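Local atomic coordinates of nickel ABC transporter (Nickel-binding protein) (Bacillus halodurans, PDB entry 3T66), a protein that probably binds a solute outside the membrane for an ABC importer, with nickel or peptides as the likely cargo, and can bind calcium. Residues Leu96-Asp101 with Glu150-His155; Ile288-Phe293 with Thr473-Tyr478. All coordinates share one frame; numbering follows the deposited sequence.

How the contacts relate
The two contacts share no helix or strand and lie apart, their centres 29 Å from each other and their nearest atoms about 15 Å. Contact 1 is peripheral: its centre is 25 Å from that of the chain, and it joins helix 89-100 to the loop preceding strand 162-168. Contact 2 lies more centrally, 8 Å from the chain centre, and is partly buried between two loops that follow the antiparallel-paired strands 280-282 and 451-464. An arginine carries each. In contact 1 its guanidinium is engaged directly, through cation-pi stacking on a phenylalanine; in contact 2 its aliphatic part does the nearest touching, against an isoleucine.

Contact 1 of 2, residues Leu96-Asp101 with Glu150-His155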
loop_
_atom_site.group_PDB
_atom_site.type_symbol
_atom_site.label_atom_id
_atom_site.label_comp_id
_atom_site.label_asym_id
_atom_site.label_seq_id
_atom_site.Cartn_x
_atom_site.Cartn_y
_atom_site.Cartn_z
ATOM N N LEU A 96 22.862 7.209 -0.352
ATOM C CA LEU A 96 21.864 7.944 0.368
ATOM C C LEU A 96 21.955 9.395 -0.018
ATOM O O LEU A 96 20.944 10.008 -0.367
ATOM C CB LEU A 96 22.006 7.767 1.873
ATOM C CG LEU A 96 21.548 6.393 2.359
ATOM C CD1 LEU A 96 21.780 6.211 3.870
ATOM C CD2 LEU A 96 20.111 6.186 2.008
ATOM N N GLU A 97 23.169 9.940 0.008
ATOM C CA GLU A 97 23.384 11.358 -0.343
ATOM C C GLU A 97 22.999 11.764 -1.733
ATOM O O GLU A 97 22.303 12.749 -1.920
ATOM C CB GLU A 97 24.806 11.703 -0.137
ATOM C CG GLU A 97 25.088 11.528 1.276
ATOM C CD GLU A 97 26.214 12.381 1.714
ATOM O OE1 GLU A 97 27.005 12.790 0.820
ATOM O OE2 GLU A 97 26.300 12.630 2.947
ATOM N N ARG A 98 23.460 10.999 -2.707
ATOM C CA ARG A 98 23.114 11.239 -4.064
ATOM C C ARG A 98 21.610 11.257 -4.111
ATOM O O ARG A 98 21.018 11.962 -4.933
ATOM C CB ARG A 98 23.674 10.144 -4.945
ATOM C CG ARG A 98 23.556 10.398 -6.420
ATOM C CD ARG A 98 22.220 10.000 -6.903
ATOM N NE ARG A 98 21.992 10.334 -8.304
ATOM C CZ ARG A 98 21.220 9.632 -9.146
ATOM N NH1 ARG A 98 21.077 10.045 -10.377
ATOM N NH2 ARG A 98 20.597 8.513 -8.776
ATOM N N ALA A 99 20.966 10.520 -3.218
ATOM C CA ALA A 99 19.511 10.426 -3.313
ATOM C C ALA A 99 18.814 11.631 -2.699
ATOM O O ALA A 99 17.754 12.050 -3.176
ATOM C CB ALA A 99 19.000 9.136 -2.691
ATOM N N LEU A 100 19.387 12.175 -1.624
ATOM C CA LEU A 100 18.809 13.358 -1.020
ATOM C C LEU A 100 19.028 14.595 -1.901
ATOM O O LEU A 100 18.187 15.498 -1.903
ATOM C CB LEU A 100 19.337 13.571 0.390
ATOM C CG LEU A 100 19.056 12.445 1.401
ATOM C CD1 LEU A 100 20.184 12.284 2.426
ATOM C CD2 LEU A 100 17.693 12.615 2.106
ATOM N N ASP A 101 20.115 14.646 -2.672
ATOM C CA ASP A 101 20.381 15.858 -3.442
ATOM C C ASP A 101 19.729 15.816 -4.768
ATOM O O ASP A 101 19.856 16.763 -5.517
ATOM C CB ASP A 101 21.877 16.160 -3.596
ATOM C CG ASP A 101 22.498 16.694 -2.272
ATOM O OD1 ASP A 101 23.024 15.856 -1.469
ATOM O OD2 ASP A 101 22.407 17.940 -2.012
ATOM N N GLU A 150 28.265 6.592 -13.465
ATOM C CA GLU A 150 27.537 7.764 -13.939
ATOM C C GLU A 150 26.197 7.719 -14.650
ATOM O O GLU A 150 25.435 8.630 -14.476
ATOM C CB GLU A 150 28.477 8.706 -14.661
ATOM N N ASP A 151 25.937 6.747 -15.513
ATOM C CA ASP A 151 24.717 6.744 -16.317
ATOM C C ASP A 151 23.502 6.192 -15.614
ATOM O O ASP A 151 23.075 5.110 -15.864
ATOM C CB ASP A 151 24.957 5.921 -17.563
ATOM C CG ASP A 151 23.924 6.137 -18.619
ATOM O OD1 ASP A 151 23.070 7.015 -18.470
ATOM O OD2 ASP A 151 23.974 5.409 -19.611
ATOM N N PHE A 152 22.932 6.990 -14.751
ATOM C CA PHE A 152 21.806 6.624 -13.936
ATOM C C PHE A 152 20.487 6.443 -14.679
ATOM O O PHE A 152 19.695 5.565 -14.327
ATOM C CB PHE A 152 21.624 7.671 -12.856
ATOM C CG PHE A 152 22.821 7.834 -11.953
ATOM C CD1 PHE A 152 23.310 6.774 -11.218
ATOM C CD2 PHE A 152 23.449 9.067 -11.826
ATOM C CE1 PHE A 152 24.391 6.933 -10.379
ATOM C CE2 PHE A 152 24.533 9.230 -10.970
ATOM C CZ PHE A 152 25.007 8.161 -10.250
ATOM N N THR A 153 20.228 7.265 -15.679
ATOM C CA THR A 153 19.018 7.090 -16.446
ATOM C C THR A 153 18.957 5.722 -17.096
ATOM O O THR A 153 17.886 5.104 -17.152
ATOM C CB THR A 153 18.862 8.144 -17.562
ATOM O OG1 THR A 153 18.876 9.450 -16.976
ATOM C CG2 THR A 153 17.550 7.954 -18.322
ATOM N N ASN A 154 20.094 5.241 -17.579
ATOM C CA ASN A 154 20.063 4.079 -18.460
ATOM C C ASN A 154 20.848 2.887 -17.947
ATOM O O ASN A 154 20.847 1.827 -18.586
ATOM C CB ASN A 154 20.595 4.441 -19.844
ATOM C CG ASN A 154 20.201 5.836 -20.281
ATOM O OD1 ASN A 154 19.022 6.089 -20.581
ATOM N ND2 ASN A 154 21.185 6.758 -20.328
ATOM N N HIS A 155 21.526 3.050 -16.816
ATOM C CA HIS A 155 22.445 2.024 -16.362
ATOM C C HIS A 155 22.764 2.127 -14.874
ATOM O O HIS A 155 23.871 2.502 -14.498
ATOM C CB HIS A 155 23.732 2.078 -17.175
ATOM C CG HIS A 155 24.358 0.739 -17.387
ATOM N ND1 HIS A 155 24.701 -0.094 -16.342
ATOM C CD2 HIS A 155 24.713 0.086 -18.522
ATOM C CE1 HIS A 155 25.238 -1.203 -16.822
ATOM N NE2 HIS A 155 25.249 -1.121 -18.141
#
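The guanidinium of R98 lies over one face of the F152 ring, and the carbonyl oxygen of E150 lies over the opposite face, 3.3 Å above the ring plane and toward the rim. This is a cation-pi interaction: R98 CZ is 3.7 Å from the centroid of the F152 ring and 19° off its normal. The stack is offset and tilted, with the two planes 34° apart. R98 NH1 sits over the CG-CD2 side of the ring, while R98 NE reaches to 3.8 Å from F152 CE2. The two side chains approach from opposite directions; with CG anti to the backbone N, R98 runs out toward the loop, and the bend at chi2 (-84°) steps it aside, setting the guanidinium over the ring face. R98 NH1 is also salt-bridged to D27, a residue that F152 touches too, so the guanidinium is held by an aromatic face and a carboxylate together. An alanine in place of F152 would probably leave the guanidinium without its pi partner and more able to swing about D27. Within the loop, N154 ND2 donates to the syn lone pair of D151 OD2 at 3.2 Å, tying together the residues that flank F152 and T153. The contact sets the C-terminal part of helix 89-100 against the long connection between strands 121-126 and 162-168, beside the loop of D27, with which T153 makes a backbone hydrogen bond through L26.

Contact 2 of 2, residues Ile288-Phe293 with Thr473-Tyr478; sequences IPTLPF and TTRSEY
A type I beta turn, I288 to L291, packs its first and third residues against R475 in the loop that follows strand 451-464 of this solute-binding-protein fold. The turn is closed by a hydrogen bond from L291 N to I288 O of 3.1 Å. Its side of the contact is carried by the methyl end of I288 and the hydroxyl of T290, which meet different parts of the same arginine. I288 CD1 lies 3.8 Å from R475 CD, an aliphatic touch in which the two side chains cross obliquely. I288 CG1 stands between its backbone N and carbonyl carbon (chi1 45°), the arm from which CD1 extends to the arginine. Further out, the R475 chain bends at chi3 (-77°), which turns the guanidinium away from the line of its methylenes and brings one of its faces to T290. There T290 OG1 stands 4.0 Å above the guanidinium plane, toward its rim, too far for more than a loose van der Waals neighbour. The charge of R475 has instead a weak, long ion pair with E237, at the end of strand 231-237, a residue that the T290 side chain touches as well. R475 thus lies between the turn and strand 231-237, where it also touches T236, while I288 rests on H456 of strand 451-464. Just beyond R475 the chain makes an ST turn, in which S476 OG accepts from the backbone N of Y478 at 3.3 Å, and S476 O lies over one face of the Y478 ring.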
loop_
_atom_site.group_PDB
_atom_site.type_symbol
_atom_site.label_atom_id
_atom_site.label_comp_id
_atom_site.label_asym_id
_atom_site.label_seq_id
_atom_site.Cartn_x
_atom_site.Cartn_y
_atom_site.Cartn_z
ATOM N N ILE A 288 -4.763 -4.945 7.026
ATOM C CA ILE A 288 -4.924 -6.308 6.557
ATOM C C ILE A 288 -4.594 -7.333 7.619
ATOM O O ILE A 288 -3.703 -7.152 8.431
ATOM C CB ILE A 288 -4.146 -6.622 5.269
ATOM C CG1 ILE A 288 -2.743 -6.073 5.328
ATOM C CG2 ILE A 288 -4.855 -6.039 4.075
ATOM C CD1 ILE A 288 -1.832 -6.927 4.576
ATOM N N PRO A 289 -5.310 -8.437 7.594
ATOM C CA PRO A 289 -5.161 -9.310 8.719
ATOM C C PRO A 289 -3.706 -9.740 8.994
ATOM O O PRO A 289 -3.337 -9.859 10.146
ATOM C CB PRO A 289 -6.060 -10.500 8.336
ATOM C CG PRO A 289 -7.018 -9.922 7.275
ATOM C CD PRO A 289 -6.130 -9.034 6.523
ATOM N N THR A 290 -2.896 -9.943 7.967
ATOM C CA THR A 290 -1.573 -10.540 8.133
ATOM C C THR A 290 -0.537 -9.643 8.836
ATOM O O THR A 290 0.555 -10.087 9.217
ATOM C CB THR A 290 -1.038 -11.015 6.792
ATOM O OG1 THR A 290 -1.868 -10.482 5.751
ATOM C CG2 THR A 290 -1.160 -12.492 6.705
ATOM N N LEU A 291 -0.909 -8.378 9.020
ATOM C CA LEU A 291 -0.057 -7.383 9.658
ATOM C C LEU A 291 0.086 -7.757 11.107
ATOM O O LEU A 291 -0.823 -8.353 11.675
ATOM C CB LEU A 291 -0.655 -5.999 9.523
ATOM C CG LEU A 291 -0.331 -5.273 8.219
ATOM C CD1 LEU A 291 -1.352 -4.207 7.954
ATOM C CD2 LEU A 291 1.043 -4.611 8.246
ATOM N N PRO A 292 1.249 -7.442 11.704
ATOM C CA PRO A 292 1.482 -7.829 13.080
ATOM C C PRO A 292 0.590 -7.046 14.070
ATOM O O PRO A 292 0.375 -7.493 15.189
ATOM C CB PRO A 292 2.967 -7.512 13.266
ATOM C CG PRO A 292 3.216 -6.391 12.338
ATOM C CD PRO A 292 2.403 -6.721 11.146
ATOM N N PHE A 293 0.053 -5.901 13.656
ATOM C CA PHE A 293 -0.767 -5.056 14.534
ATOM C C PHE A 293 -2.232 -4.976 14.170
ATOM O O PHE A 293 -2.870 -3.968 14.432
ATOM C CB PHE A 293 -0.212 -3.634 14.605
ATOM C CG PHE A 293 0.134 -3.025 13.258
ATOM C CD1 PHE A 293 -0.841 -2.498 12.446
ATOM C CD2 PHE A 293 1.469 -2.949 12.828
ATOM C CE1 PHE A 293 -0.496 -1.906 11.223
ATOM C CE2 PHE A 293 1.799 -2.355 11.624
ATOM C CZ PHE A 293 0.815 -1.833 10.827
ATOM N N THR A 473 3.413 -13.247 -5.589
ATOM C CA THR A 473 2.827 -11.900 -5.746
ATOM C C THR A 473 2.878 -11.140 -4.398
ATOM O O THR A 473 2.151 -11.472 -3.449
ATOM C CB THR A 473 1.327 -11.939 -6.158
ATOM O OG1 THR A 473 1.068 -13.057 -7.007
ATOM C CG2 THR A 473 0.904 -10.643 -6.852
ATOM N N THR A 474 3.693 -10.098 -4.317
ATOM C CA THR A 474 3.949 -9.476 -3.019
ATOM C C THR A 474 3.009 -8.352 -2.660
ATOM O O THR A 474 2.619 -7.560 -3.515
ATOM C CB THR A 474 5.328 -8.894 -2.972
ATOM O OG1 THR A 474 5.398 -7.770 -3.861
ATOM C CG2 THR A 474 6.334 -9.976 -3.341
ATOM N N ARG A 475 2.685 -8.261 -1.375
ATOM C CA ARG A 475 1.744 -7.282 -0.875
ATOM C C ARG A 475 2.192 -5.841 -1.006
ATOM O O ARG A 475 1.367 -4.963 -1.265
ATOM C CB ARG A 475 1.406 -7.605 0.560
ATOM C CG ARG A 475 0.501 -8.806 0.621
ATOM C CD ARG A 475 -0.001 -9.063 2.027
ATOM N NE ARG A 475 1.079 -9.672 2.746
ATOM C CZ ARG A 475 1.217 -10.969 2.926
ATOM N NH1 ARG A 475 0.286 -11.808 2.496
ATOM N NH2 ARG A 475 2.286 -11.397 3.579
ATOM N N SER A 476 3.480 -5.576 -0.815
ATOM C CA SER A 476 3.963 -4.211 -0.884
ATOM C C SER A 476 3.897 -3.788 -2.333
ATOM O O SER A 476 3.814 -2.601 -2.674
ATOM C CB SER A 476 5.389 -4.157 -0.403
ATOM O OG SER A 476 6.148 -5.161 -1.038
ATOM N N GLU A 477 3.925 -4.797 -3.194
ATOM C CA GLU A 477 4.036 -4.582 -4.613
ATOM C C GLU A 477 5.382 -4.020 -4.997
ATOM O O GLU A 477 5.479 -3.333 -6.003
ATOM C CB GLU A 477 2.942 -3.624 -5.055
ATOM C CG GLU A 477 1.561 -4.239 -5.020
ATOM C CD GLU A 477 0.609 -3.433 -5.839
ATOM O OE1 GLU A 477 0.611 -3.603 -7.066
ATOM O OE2 GLU A 477 -0.127 -2.613 -5.261
ATOM N N TYR A 478 6.410 -4.273 -4.197
ATOM C CA TYR A 478 7.715 -3.760 -4.518
ATOM C C TYR A 478 8.511 -4.862 -5.127
ATOM O O TYR A 478 9.492 -4.618 -5.796
ATOM C CB TYR A 478 8.440 -3.284 -3.283
ATOM C CG TYR A 478 7.776 -2.120 -2.612
ATOM C CD1 TYR A 478 6.943 -1.263 -3.321
ATOM C CD2 TYR A 478 7.993 -1.862 -1.247
ATOM C CE1 TYR A 478 6.325 -0.193 -2.688
ATOM C CE2 TYR A 478 7.377 -0.783 -0.602
ATOM C CZ TYR A 478 6.550 0.052 -1.330
ATOM O OH TYR A 478 5.942 1.126 -0.696
#